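Local coordinates for sulfur oxidation protein SOXB (Thermus thermophilus, PDB 2WDD) that hydrolyses the sulfur-sulfur bond of cysteine S-thiosulfonate in the Sox sulfur oxidation pathway, releasing sulfate, and carries a two-manganese site, at residues V76-P81 / Y88-E93; L94-G99 / T409-Q414; A391-V396 / E522-Y527; N499-A504 / V514-P519. All coordinates share one frame; numbering follows the deposited sequence. Where two conformers were deposited one is given.

Contact 1: V76-P81 / Y88-E93; sequences VERGTP and YVDFVE
Arg78 and Asp90 meet in a side-on, two-pronged salt bridge. NE of Arg78 donates to OD2 of Asp90 at 2.8 Å with an almost straight N-H...O angle of 175°, while NH2 of Arg78 reaches OD1 of Asp90 at 2.9 Å. OD2 offers its syn lone pair; OD1 is also approached from the syn side, a little out of the carboxylate plane. Guanidinium and carboxylate are only 13° from coplanar, and the paired bonds fix the rotation of both groups. The arginine gets there with CG anti to the backbone N (chi1 -172°) and a chain extended as far as NE, which carries its end to the carboxylate. CG1 of Val89 lies obliquely to the guanidinium, 3.7 Å from NH2 of Arg78. A water that accepts from Gly79 N at 2.7 Å donates in turn to OD2 of Asp90, giving that oxygen a second partner. With an alanine in place of Asp90, the guanidinium would probably lose its mate and be free to turn, and the water would lose its acceptor. Both partners stand on type II turns, Glu77 to Thr80 and Tyr88 to Phe91. The first leads from helix 67-74 into helix 81-86, whose start Thr80 caps through Ala83 N; the second opens helix 91-98, with Asp90 at its N-cap position but making no capping bond, and Val89 also leans on Glu68 of helix 67-74.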
loop_
_atom_site.group_PDB
_atom_site.type_symbol
_atom_site.label_atom_id
_atom_site.label_comp_id
_atom_site.label_asym_id
_atom_site.label_seq_id
_atom_site.Cartn_x
_atom_site.Cartn_y
_atom_site.Cartn_z
ATOM N N VAL A 76 -13.922 11.591 14.132
ATOM C CA VAL A 76 -13.100 12.635 13.528
ATOM C C VAL A 76 -13.983 13.690 12.897
ATOM O O VAL A 76 -14.885 13.379 12.108
ATOM C CB VAL A 76 -12.118 12.021 12.523
ATOM C CG1 VAL A 76 -11.299 13.111 11.809
ATOM C CG2 VAL A 76 -11.204 11.062 13.254
ATOM N N GLU A 77 -13.736 14.942 13.269
ATOM C CA GLU A 77 -14.530 16.036 12.746
ATOM C C GLU A 77 -14.211 16.333 11.287
ATOM O O GLU A 77 -13.050 16.311 10.861
ATOM C CB GLU A 77 -14.370 17.289 13.607
ATOM C CG GLU A 77 -14.922 17.132 15.016
ATOM C CD GLU A 77 -15.704 18.344 15.478
ATOM O OE1 GLU A 77 -15.110 19.440 15.544
ATOM O OE2 GLU A 77 -16.908 18.201 15.782
ATOM N N ARG A 78 -15.258 16.602 10.528
ATOM C CA ARG A 78 -15.136 16.912 9.117
ATOM C C ARG A 78 -14.280 18.171 8.954
ATOM O O ARG A 78 -14.431 19.129 9.716
ATOM C CB ARG A 78 -16.530 17.187 8.563
ATOM C CG ARG A 78 -16.566 17.346 7.069
ATOM C CD ARG A 78 -17.986 17.512 6.554
ATOM N NE ARG A 78 -17.979 17.474 5.103
ATOM C CZ ARG A 78 -19.049 17.292 4.343
ATOM N NH1 ARG A 78 -20.253 17.125 4.893
ATOM N NH2 ARG A 78 -18.900 17.269 3.028
ATOM N N GLY A 79 -13.406 18.184 7.952
ATOM C CA GLY A 79 -12.603 19.354 7.649
ATOM C C GLY A 79 -11.311 19.514 8.421
ATOM O O GLY A 79 -10.596 20.495 8.221
ATOM N N THR A 80 -10.997 18.553 9.280
ATOM C CA THR A 80 -9.771 18.598 10.066
ATOM C C THR A 80 -8.621 17.975 9.285
ATOM O O THR A 80 -8.838 17.219 8.335
ATOM C CB THR A 80 -9.951 17.828 11.372
ATOM O OG1 THR A 80 -10.364 16.488 11.066
ATOM C CG2 THR A 80 -11.017 18.494 12.246
ATOM N N PRO A 81 -7.376 18.230 9.723
ATOM C CA PRO A 81 -6.241 17.600 9.045
ATOM C C PRO A 81 -6.370 16.078 9.085
ATOM O O PRO A 81 -6.045 15.403 8.111
ATOM C CB PRO A 81 -5.037 18.064 9.868
ATOM C CG PRO A 81 -5.465 19.383 10.434
ATOM C CD PRO A 81 -6.959 19.310 10.645
ATOM N N TYR A 88 -11.964 10.300 1.611
ATOM C CA TYR A 88 -12.034 11.019 0.333
ATOM C C TYR A 88 -12.968 12.233 0.453
ATOM O O TYR A 88 -12.984 13.085 -0.429
ATOM C CB TYR A 88 -12.561 10.108 -0.800
ATOM C CG TYR A 88 -14.025 9.712 -0.675
ATOM C CD1 TYR A 88 -15.041 10.463 -1.263
ATOM C CD2 TYR A 88 -14.379 8.571 0.019
ATOM C CE1 TYR A 88 -16.389 10.085 -1.109
ATOM C CE2 TYR A 88 -15.688 8.186 0.155
ATOM C CZ TYR A 88 -16.681 8.939 -0.396
ATOM O OH TYR A 88 -17.980 8.500 -0.245
ATOM N N VAL A 89 -13.790 12.283 1.501
ATOM C CA VAL A 89 -14.739 13.395 1.651
ATOM C C VAL A 89 -13.992 14.734 1.656
ATOM O O VAL A 89 -12.991 14.878 2.350
ATOM C CB VAL A 89 -15.629 13.202 2.904
ATOM C CG1 VAL A 89 -16.475 14.448 3.181
ATOM C CG2 VAL A 89 -16.530 11.980 2.715
ATOM N N ASP A 90 -14.467 15.684 0.849
ATOM C CA ASP A 90 -13.859 17.022 0.738
ATOM C C ASP A 90 -12.413 17.009 0.285
ATOM O O ASP A 90 -11.685 17.980 0.506
ATOM C CB ASP A 90 -13.942 17.794 2.068
ATOM C CG ASP A 90 -15.335 17.794 2.675
ATOM O OD1 ASP A 90 -16.323 17.921 1.924
ATOM O OD2 ASP A 90 -15.426 17.724 3.917
ATOM N N PHE A 91 -11.978 15.924 -0.346
ATOM C CA PHE A 91 -10.562 15.799 -0.672
ATOM C C PHE A 91 -9.873 16.968 -1.353
ATOM O O PHE A 91 -8.867 17.469 -0.844
ATOM C CB PHE A 91 -10.223 14.490 -1.374
ATOM C CG PHE A 91 -8.752 14.312 -1.600
ATOM C CD1 PHE A 91 -7.925 13.885 -0.570
ATOM C CD2 PHE A 91 -8.179 14.666 -2.812
ATOM C CE1 PHE A 91 -6.551 13.747 -0.768
ATOM C CE2 PHE A 91 -6.811 14.566 -3.009
ATOM C CZ PHE A 91 -5.994 14.099 -1.988
ATOM N N VAL A 92 -10.352 17.359 -2.528
ATOM C CA VAL A 92 -9.668 18.428 -3.238
ATOM C C VAL A 92 -9.605 19.699 -2.394
ATOM O O VAL A 92 -8.549 20.329 -2.291
ATOM C CB VAL A 92 -10.269 18.691 -4.620
ATOM C CG1 VAL A 92 -9.604 19.913 -5.255
ATOM C CG2 VAL A 92 -10.119 17.459 -5.509
ATOM N N GLU A 93 -10.734 20.063 -1.781
ATOM C CA GLU A 93 -10.778 21.264 -0.956
ATOM C C GLU A 93 -9.754 21.196 0.172
ATOM O O GLU A 93 -9.016 22.158 0.407
ATOM C CB GLU A 93 -12.185 21.484 -0.391
ATOM C CG GLU A 93 -13.246 21.710 -1.458
ATOM C CD GLU A 93 -14.566 22.195 -0.889
ATOM O OE1 GLU A 93 -14.565 23.185 -0.127
ATOM O OE2 GLU A 93 -15.612 21.601 -1.223
HETATM O O HOH W 1 -13.754 16.392 5.897
#

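Contact 2: L94-G99 / T409-Q414; sequences LARTFG and TILPGQ
The guanidinium of Arg96 turns its edge to the carbonyl of Pro412: NH2 of Arg96 donates to O of Pro412 at 2.9 Å, with the oxygen nearly in the guanidinium plane and the donor tilted 19° from the carbonyl plane. A water lies at the same edge, accepting from NH1 of Arg96 at 2.9 Å and donating to O of Pro412 at 2.8 Å, so two donors grip this one oxygen. These bonds join helix 91-98 to a loop in the sequence range of the 5'-nucleotidase C-terminal family. CD1 of Leu411 approaches the group obliquely, 3.7 Å from NH1 of Arg96, and the proline ring brings its CD equally near NH2. The arginine chain bends at chi2 (-100°), which swings its end from the helix toward the loop; NE is engaged by a salt bridge to the C-terminal carboxylate of Gly562. Residues 411-414 form a type II turn, and Gly413 and Gln414, both facing Ser367, make a G1 beta bulge, with the positive phi of Gly413 favouring glycine. Within the turn, OE1 of Gln414 accepts from N of Leu411 at 2.9 Å, in the plane of its own amide carbonyl. Next to the polar edge, Leu411 slides past Arg96 in the opposite direction and sets CD2 4.0 Å from CB of Ala95, while Tyr45 touches both Ala95 and Leu411.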
loop_
_atom_site.group_PDB
_atom_site.type_symbol
_atom_site.label_atom_id
_atom_site.label_comp_id
_atom_site.label_asym_id
_atom_site.label_seq_id
_atom_site.Cartn_x
_atom_site.Cartn_y
_atom_site.Cartn_z
ATOM N N LEU A 94 -9.678 20.054 0.847
ATOM C CA LEU A 94 -8.725 19.900 1.942
ATOM C C LEU A 94 -7.274 19.821 1.471
ATOM O O LEU A 94 -6.367 20.256 2.176
ATOM C CB LEU A 94 -9.094 18.713 2.835
ATOM C CG LEU A 94 -10.465 18.891 3.494
ATOM C CD1 LEU A 94 -10.754 17.747 4.460
ATOM C CD2 LEU A 94 -10.554 20.250 4.208
ATOM N N ALA A 95 -7.054 19.285 0.271
ATOM C CA ALA A 95 -5.704 19.217 -0.271
ATOM C C ALA A 95 -5.214 20.650 -0.539
ATOM O O ALA A 95 -4.040 20.975 -0.302
ATOM C CB ALA A 95 -5.694 18.376 -1.558
ATOM N N ARG A 96 -6.111 21.512 -1.007
ATOM C CA ARG A 96 -5.737 22.909 -1.239
ATOM C C ARG A 96 -5.493 23.604 0.100
ATOM O O ARG A 96 -4.654 24.494 0.207
ATOM C CB ARG A 96 -6.833 23.651 -2.001
ATOM C CG ARG A 96 -7.259 22.973 -3.287
ATOM C CD ARG A 96 -6.624 23.615 -4.488
ATOM N NE ARG A 96 -7.155 23.063 -5.729
ATOM C CZ ARG A 96 -6.399 22.585 -6.709
ATOM N NH1 ARG A 96 -5.078 22.590 -6.588
ATOM N NH2 ARG A 96 -6.970 22.098 -7.800
ATOM N N THR A 97 -6.249 23.210 1.114
ATOM C CA THR A 97 -6.170 23.840 2.425
ATOM C C THR A 97 -4.893 23.529 3.192
ATOM O O THR A 97 -4.183 24.437 3.652
ATOM C CB THR A 97 -7.419 23.441 3.265
ATOM O OG1 THR A 97 -8.604 23.930 2.625
ATOM C CG2 THR A 97 -7.331 23.984 4.696
ATOM N N PHE A 98 -4.625 22.231 3.358
ATOM C CA PHE A 98 -3.531 21.748 4.191
ATOM C C PHE A 98 -2.234 21.451 3.456
ATOM O O PHE A 98 -1.196 21.283 4.082
ATOM C CB PHE A 98 -3.974 20.510 4.976
ATOM C CG PHE A 98 -5.127 20.765 5.912
ATOM C CD1 PHE A 98 -5.051 21.760 6.885
ATOM C CD2 PHE A 98 -6.317 20.063 5.773
ATOM C CE1 PHE A 98 -6.130 22.016 7.722
ATOM C CE2 PHE A 98 -7.388 20.294 6.617
ATOM C CZ PHE A 98 -7.290 21.264 7.610
ATOM N N GLY A 99 -2.295 21.364 2.133
ATOM C CA GLY A 99 -1.088 21.077 1.382
ATOM C C GLY A 99 -0.842 19.594 1.182
ATOM O O GLY A 99 -1.619 18.749 1.638
ATOM N N THR A 409 -2.011 10.898 -6.128
ATOM C CA THR A 409 -3.242 11.545 -6.555
ATOM C C THR A 409 -2.902 12.871 -7.235
ATOM O O THR A 409 -2.178 13.676 -6.669
ATOM C CB THR A 409 -4.172 11.784 -5.337
ATOM O OG1 THR A 409 -4.418 10.545 -4.652
ATOM C CG2 THR A 409 -5.492 12.384 -5.777
ATOM N N ILE A 410 -3.430 13.089 -8.436
ATOM C CA ILE A 410 -3.185 14.334 -9.184
ATOM C C ILE A 410 -4.384 15.256 -9.027
ATOM O O ILE A 410 -5.517 14.868 -9.297
ATOM C CB ILE A 410 -2.952 14.035 -10.678
ATOM C CG1 ILE A 410 -1.919 12.924 -10.841
ATOM C CG2 ILE A 410 -2.518 15.298 -11.421
ATOM C CD1 ILE A 410 -0.608 13.272 -10.232
ATOM N N LEU A 411 -4.136 16.488 -8.601
ATOM C CA LEU A 411 -5.224 17.436 -8.384
ATOM C C LEU A 411 -5.647 18.093 -9.686
ATOM O O LEU A 411 -4.875 18.153 -10.646
ATOM C CB LEU A 411 -4.781 18.529 -7.412
ATOM C CG LEU A 411 -4.360 18.099 -6.004
ATOM C CD1 LEU A 411 -4.043 19.358 -5.164
ATOM C CD2 LEU A 411 -5.486 17.292 -5.370
ATOM N N PRO A 412 -6.855 18.664 -9.709
ATOM C CA PRO A 412 -7.274 19.375 -10.920
ATOM C C PRO A 412 -6.290 20.504 -11.213
ATOM O O PRO A 412 -5.884 21.240 -10.307
ATOM C CB PRO A 412 -8.633 19.960 -10.524
ATOM C CG PRO A 412 -9.139 19.042 -9.449
ATOM C CD PRO A 412 -7.921 18.625 -8.688
ATOM N N GLY A 413 -5.899 20.628 -12.477
ATOM C CA GLY A 413 -4.971 21.657 -12.904
ATOM C C GLY A 413 -3.509 21.325 -12.681
ATOM O O GLY A 413 -2.626 22.092 -13.071
ATOM N N GLN A 414 -3.240 20.175 -12.062
ATOM C CA GLN A 414 -1.874 19.764 -11.773
ATOM C C GLN A 414 -1.215 19.048 -12.950
ATOM O O GLN A 414 -1.864 18.294 -13.670
ATOM C CB GLN A 414 -1.821 18.891 -10.505
ATOM C CG GLN A 414 -0.413 18.467 -10.120
ATOM C CD GLN A 414 -0.339 17.663 -8.824
ATOM O OE1 GLN A 414 -1.353 17.199 -8.296
ATOM N NE2 GLN A 414 0.873 17.479 -8.320
HETATM O O HOH W 2 -3.539 22.014 -8.924
#

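Contact 3: A391-V396 / E522-Y527; sequences AIYPEV and EPRPIY
Arg524 reaches across to Tyr393 from the short, weakly bonded strand 524-525, which borders strand 431-438 in a mixed sheet, while Tyr393 follows directly on helix 380-392. From CB, the arginine sets CG between its backbone N and carbonyl carbon (chi1 63°), and the chain then runs extended to NE. CD only approaches the hydroxyl, 4.2 Å from OH of Tyr393. NE donates to OH of Tyr393 at 3.0 Å, and NH2 of Arg524 donates to the same oxygen at 3.1 Å. Both bonds are bent, as expected when two nitrogens share one acceptor. NH1 turns instead to a salt bridge with Glu532 of helix 526-537, its strongest polar partner. A leucine in place of Arg524 would probably leave the tyrosine hydroxyl without its two donors and Glu532 without this countercharge. The phenol ring stands almost upright to the guanidinium, the planes 82° apart, and the tyrosine side chain also packs on Leu432 and Leu434 of strand 431-438. In the conformer of Ile392 described, CG2 lies over one face of the Tyr393 ring, offset toward the rim, and comes to 3.9 Å from NH2 of Arg524 at the guanidinium edge.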
loop_
_atom_site.group_PDB
_atom_site.type_symbol
_atom_site.label_atom_id
_atom_site.label_comp_id
_atom_site.label_asym_id
_atom_site.label_seq_id
_atom_site.Cartn_x
_atom_site.Cartn_y
_atom_site.Cartn_z
ATOM N N ALA A 391 -5.555 4.485 -27.177
ATOM C CA ALA A 391 -5.168 5.526 -28.120
ATOM C C ALA A 391 -3.963 5.081 -28.941
ATOM O O ALA A 391 -3.896 5.339 -30.147
ATOM C CB ALA A 391 -4.842 6.842 -27.380
ATOM N N ILE A 392 -3.004 4.427 -28.293
ATOM C CA ILE A 392 -1.800 3.990 -28.987
ATOM C C ILE A 392 -1.959 2.640 -29.669
ATOM O O ILE A 392 -1.303 2.369 -30.691
ATOM C CB ILE A 392 -0.569 4.060 -28.079
ATOM C CG1 ILE A 392 -0.298 5.517 -27.686
ATOM C CG2 ILE A 392 0.651 3.460 -28.773
ATOM C CD1 ILE A 392 0.698 5.667 -26.576
ATOM N N TYR A 393 -2.851 1.812 -29.135
ATOM C CA TYR A 393 -3.142 0.495 -29.697
ATOM C C TYR A 393 -4.648 0.331 -29.876
ATOM O O TYR A 393 -5.319 -0.340 -29.094
ATOM C CB TYR A 393 -2.619 -0.603 -28.772
ATOM C CG TYR A 393 -1.151 -0.476 -28.480
ATOM C CD1 TYR A 393 -0.208 -0.928 -29.387
ATOM C CD2 TYR A 393 -0.705 0.101 -27.297
ATOM C CE1 TYR A 393 1.139 -0.812 -29.128
ATOM C CE2 TYR A 393 0.643 0.225 -27.023
ATOM C CZ TYR A 393 1.566 -0.231 -27.947
ATOM O OH TYR A 393 2.916 -0.097 -27.707
ATOM N N PRO A 394 -5.201 0.963 -30.917
ATOM C CA PRO A 394 -6.637 0.971 -31.211
ATOM C C PRO A 394 -7.280 -0.411 -31.376
ATOM O O PRO A 394 -8.492 -0.550 -31.211
ATOM C CB PRO A 394 -6.727 1.792 -32.506
ATOM C CG PRO A 394 -5.462 2.600 -32.546
ATOM C CD PRO A 394 -4.420 1.744 -31.891
ATOM N N GLU A 395 -6.476 -1.435 -31.666
ATOM C CA GLU A 395 -6.998 -2.790 -31.810
ATOM C C GLU A 395 -7.431 -3.399 -30.470
ATOM O O GLU A 395 -8.239 -4.331 -30.434
ATOM C CB GLU A 395 -5.947 -3.686 -32.471
ATOM C CG GLU A 395 -5.243 -3.036 -33.660
ATOM C CD GLU A 395 -3.854 -2.503 -33.323
ATOM O OE1 GLU A 395 -2.912 -2.807 -34.083
ATOM O OE2 GLU A 395 -3.706 -1.741 -32.341
ATOM N N VAL A 396 -6.907 -2.862 -29.369
ATOM C CA VAL A 396 -7.229 -3.388 -28.039
ATOM C C VAL A 396 -8.674 -3.141 -27.642
ATOM O O VAL A 396 -9.149 -1.999 -27.690
ATOM C CB VAL A 396 -6.278 -2.842 -26.981
ATOM C CG1 VAL A 396 -6.713 -3.296 -25.582
ATOM C CG2 VAL A 396 -4.858 -3.275 -27.279
ATOM N N GLU A 522 5.817 -6.240 -29.406
ATOM C CA GLU A 522 6.945 -6.400 -28.504
ATOM C C GLU A 522 6.629 -5.698 -27.186
ATOM O O GLU A 522 6.483 -4.478 -27.143
ATOM C CB GLU A 522 8.218 -5.842 -29.145
ATOM C CG GLU A 522 8.549 -6.519 -30.477
ATOM C CD GLU A 522 9.630 -5.805 -31.268
ATOM O OE1 GLU A 522 10.552 -5.238 -30.646
ATOM O OE2 GLU A 522 9.580 -5.850 -32.518
ATOM N N PRO A 523 6.492 -6.474 -26.101
ATOM C CA PRO A 523 6.156 -5.839 -24.815
ATOM C C PRO A 523 7.140 -4.739 -24.436
ATOM O O PRO A 523 8.355 -4.892 -24.582
ATOM C CB PRO A 523 6.239 -7.002 -23.816
ATOM C CG PRO A 523 5.980 -8.234 -24.648
ATOM C CD PRO A 523 6.598 -7.942 -25.987
ATOM N N ARG A 524 6.612 -3.621 -23.959
ATOM C CA ARG A 524 7.448 -2.508 -23.529
ATOM C C ARG A 524 6.825 -1.894 -22.279
ATOM O O ARG A 524 5.645 -2.101 -22.002
ATOM C CB ARG A 524 7.599 -1.475 -24.633
ATOM C CG ARG A 524 6.308 -0.816 -25.048
ATOM C CD ARG A 524 6.615 0.428 -25.859
ATOM N NE ARG A 524 5.423 0.996 -26.472
ATOM C CZ ARG A 524 5.333 2.251 -26.896
ATOM N NH1 ARG A 524 6.368 3.068 -26.784
ATOM N NH2 ARG A 524 4.212 2.681 -27.453
ATOM N N PRO A 525 7.612 -1.132 -21.518
ATOM C CA PRO A 525 7.083 -0.601 -20.249
ATOM C C PRO A 525 5.826 0.236 -20.385
ATOM O O PRO A 525 5.736 1.111 -21.235
ATOM C CB PRO A 525 8.223 0.265 -19.724
ATOM C CG PRO A 525 9.456 -0.277 -20.405
ATOM C CD PRO A 525 9.001 -0.699 -21.759
ATOM N N ILE A 526 4.869 0.000 -19.498
ATOM C CA ILE A 526 3.635 0.760 -19.539
ATOM C C ILE A 526 3.893 2.263 -19.476
ATOM O O ILE A 526 3.187 3.034 -20.127
ATOM C CB ILE A 526 2.679 0.318 -18.429
ATOM C CG1 ILE A 526 1.335 1.045 -18.561
ATOM C CG2 ILE A 526 3.333 0.539 -17.064
ATOM C CD1 ILE A 526 0.615 0.798 -19.878
ATOM N N TYR A 527 4.842 2.693 -18.644
ATOM C CA TYR A 527 5.116 4.126 -18.508
ATOM C C TYR A 527 5.596 4.793 -19.794
ATOM O O TYR A 527 5.359 5.985 -19.994
ATOM C CB TYR A 527 5.988 4.471 -17.299
ATOM C CG TYR A 527 7.173 3.565 -17.091
ATOM C CD1 TYR A 527 8.298 3.644 -17.913
ATOM C CD2 TYR A 527 7.225 2.701 -16.003
ATOM C CE1 TYR A 527 9.405 2.834 -17.688
ATOM C CE2 TYR A 527 8.327 1.904 -15.770
ATOM C CZ TYR A 527 9.421 1.982 -16.605
ATOM O OH TYR A 527 10.500 1.151 -16.371
#

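Contact 4: N499-A504 / V514-P519; sequences NRRYLA and VGEAKP
Arg501 and Glu516 provide the charged part of the contact, a single-pronged salt bridge in which NH1 of Arg501, in one of the two conformers of this side chain, stands 3.1 Å from OE1 of Glu516; the bridge is less certain for that. In this conformer the carboxylate oxygen lies at the guanidinium edge, in its plane, yet the two flat groups are turned 56° against each other and the side chains cross at about a right angle. This is an ion pair without a paired, coplanar grip, so it should fix rotation less firmly than a two-pronged bridge would. The glutamate chain is extended beyond CG, whereas the arginine, as modelled here, bends at chi3 (-34°), which places NH1 near the oxygen. Arg501 has a further partner in Tyr436, with which it makes a cation-pi interaction.

The apolar part lies between Leu503 and the aliphatic chain of Lys518, which also cross nearly at right angles. CD2 of Leu503 touches CE of Lys518 at 3.7 Å and CD of the same lysine at 3.9 Å; the other methyl, CD1 of Leu503, approaches CB of Lys518 at 4.1 Å. CG anti to the backbone N in Leu503 (chi1 -177°) turns the branch, and with it both methyls, to the lysine. Tyr436 also packs on Leu503, and Leu434 on Lys518.

Tyr436 and Leu434 both belong to strand 431-438, which pairs antiparallel with 501-507 as well as with 516-517. The contact is thus a side-chain bridge, in a mixed beta-sheet, between strand 501-507 and strand 516-517 with the residue that follows it, both strands being partners of strand 431-438.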
loop_
_atom_site.group_PDB
_atom_site.type_symbol
_atom_site.label_atom_id
_atom_site.label_comp_id
_atom_site.label_asym_id
_atom_site.label_seq_id
_atom_site.Cartn_x
_atom_site.Cartn_y
_atom_site.Cartn_z
ATOM N N ASN A 499 -17.283 -17.269 -26.527
ATOM C CA ASN A 499 -16.414 -17.943 -27.486
ATOM C C ASN A 499 -15.615 -17.011 -28.378
ATOM O O ASN A 499 -14.772 -17.451 -29.159
ATOM C CB ASN A 499 -17.224 -18.923 -28.342
ATOM C CG ASN A 499 -17.797 -20.057 -27.530
ATOM O OD1 ASN A 499 -19.004 -20.139 -27.328
ATOM N ND2 ASN A 499 -16.926 -20.910 -27.011
ATOM N N ARG A 500 -15.889 -15.721 -28.277
ATOM C CA ARG A 500 -15.190 -14.741 -29.084
ATOM C C ARG A 500 -13.814 -14.449 -28.509
ATOM O O ARG A 500 -13.631 -14.430 -27.288
ATOM C CB ARG A 500 -16.009 -13.445 -29.135
ATOM C CG ARG A 500 -15.387 -12.312 -29.943
ATOM C CD ARG A 500 -16.237 -11.051 -29.813
ATOM N NE ARG A 500 -15.929 -10.041 -30.822
ATOM C CZ ARG A 500 -14.755 -9.430 -30.941
ATOM N NH1 ARG A 500 -13.759 -9.731 -30.125
ATOM N NH2 ARG A 500 -14.575 -8.517 -31.887
ATOM N N ARG A 501 -12.848 -14.241 -29.396
ATOM C CA ARG A 501 -11.493 -13.881 -29.003
ATOM C C ARG A 501 -11.447 -12.357 -28.974
ATOM O O ARG A 501 -11.812 -11.702 -29.956
ATOM C CB ARG A 501 -10.474 -14.388 -30.033
ATOM C CG ARG A 501 -10.215 -15.885 -29.998
ATOM C CD ARG A 501 -8.834 -16.222 -30.556
ATOM N NE ARG A 501 -8.433 -15.328 -31.642
ATOM C CZ ARG A 501 -7.173 -15.125 -32.020
ATOM N NH1 ARG A 501 -6.181 -15.749 -31.397
ATOM N NH2 ARG A 501 -6.902 -14.298 -33.020
ATOM N N TYR A 502 -11.046 -11.797 -27.841
ATOM C CA TYR A 502 -10.948 -10.353 -27.686
ATOM C C TYR A 502 -9.486 -9.994 -27.494
ATOM O O TYR A 502 -8.752 -10.712 -26.801
ATOM C CB TYR A 502 -11.703 -9.913 -26.430
ATOM C CG TYR A 502 -13.203 -10.072 -26.494
ATOM C CD1 TYR A 502 -14.017 -9.012 -26.881
ATOM C CD2 TYR A 502 -13.812 -11.260 -26.114
ATOM C CE1 TYR A 502 -15.390 -9.146 -26.929
ATOM C CE2 TYR A 502 -15.195 -11.406 -26.155
ATOM C CZ TYR A 502 -15.976 -10.342 -26.564
ATOM O OH TYR A 502 -17.348 -10.461 -26.588
ATOM N N LEU A 503 -9.052 -8.880 -28.075
ATOM C CA LEU A 503 -7.673 -8.447 -27.861
ATOM C C LEU A 503 -7.615 -7.695 -26.538
ATOM O O LEU A 503 -8.332 -6.706 -26.328
ATOM C CB LEU A 503 -7.141 -7.577 -29.001
ATOM C CG LEU A 503 -5.672 -7.173 -28.830
ATOM C CD1 LEU A 503 -4.752 -8.387 -28.737
ATOM C CD2 LEU A 503 -5.222 -6.247 -29.951
ATOM N N ALA A 504 -6.776 -8.198 -25.640
ATOM C CA ALA A 504 -6.634 -7.630 -24.319
ATOM C C ALA A 504 -5.255 -7.035 -24.137
ATOM O O ALA A 504 -4.311 -7.358 -24.860
ATOM C CB ALA A 504 -6.866 -8.696 -23.256
ATOM N N VAL A 514 -2.282 -16.706 -19.562
ATOM C CA VAL A 514 -3.369 -17.543 -20.076
ATOM C C VAL A 514 -3.889 -17.037 -21.424
ATOM O O VAL A 514 -4.906 -17.515 -21.922
ATOM C CB VAL A 514 -4.515 -17.721 -19.052
ATOM C CG1 VAL A 514 -3.981 -18.328 -17.762
ATOM C CG2 VAL A 514 -5.240 -16.395 -18.790
ATOM N N GLY A 515 -3.196 -16.066 -22.010
ATOM C CA GLY A 515 -3.613 -15.526 -23.291
ATOM C C GLY A 515 -2.752 -15.984 -24.453
ATOM O O GLY A 515 -1.792 -16.740 -24.277
ATOM N N GLU A 516 -3.122 -15.536 -25.651
ATOM C CA GLU A 516 -2.367 -15.831 -26.867
ATOM C C GLU A 516 -1.750 -14.520 -27.343
ATOM O O GLU A 516 -2.459 -13.608 -27.769
ATOM C CB GLU A 516 -3.288 -16.400 -27.942
ATOM C CG GLU A 516 -3.855 -17.766 -27.602
ATOM C CD GLU A 516 -4.660 -18.357 -28.743
ATOM O OE1 GLU A 516 -4.525 -17.868 -29.885
ATOM O OE2 GLU A 516 -5.445 -19.297 -28.495
ATOM N N ALA A 517 -0.434 -14.413 -27.221
ATOM C CA ALA A 517 0.267 -13.179 -27.554
ATOM C C ALA A 517 -0.043 -12.638 -28.946
ATOM O O ALA A 517 -0.090 -13.388 -29.923
ATOM C CB ALA A 517 1.763 -13.338 -27.347
ATOM N N LYS A 518 -0.281 -11.334 -29.025
ATOM C CA LYS A 518 -0.561 -10.687 -30.298
ATOM C C LYS A 518 0.678 -10.768 -31.167
ATOM O O LYS A 518 1.784 -10.420 -30.740
ATOM C CB LYS A 518 -0.948 -9.224 -30.091
ATOM C CG LYS A 518 -1.405 -8.511 -31.360
ATOM C CD LYS A 518 -1.561 -7.016 -31.118
ATOM C CE LYS A 518 -2.332 -6.338 -32.242
ATOM N NZ LYS A 518 -1.743 -6.634 -33.583
ATOM N N PRO A 519 0.505 -11.238 -32.408
ATOM C CA PRO A 519 1.633 -11.341 -33.331
ATOM C C PRO A 519 2.237 -9.969 -33.599
ATOM O O PRO A 519 1.519 -8.975 -33.749
ATOM C CB PRO A 519 0.979 -11.882 -34.607
ATOM C CG PRO A 519 -0.170 -12.671 -34.130
ATOM C CD PRO A 519 -0.688 -11.944 -32.906
#

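From the N terminus, contact 1 closes a short loop round helix 81-86, joining the turn after helix 67-74 to the start of helix 91-98. Contact 2 opens on that same helix and spans some 310 residues to the loop before strand 415-416; the two contacts touch where Phe98 packs on Gly79, Thr80 and Pro81. Contact 3, which ties the end of helix 380-392 to strand 524-525, begins inside the span of contact 2 and ends beyond it, so the two cross. Contact 4 lies wholly within the span of contact 3, and both reach the sheet built on strand 431-438; Leu503 there packs against Glu395 and Val396.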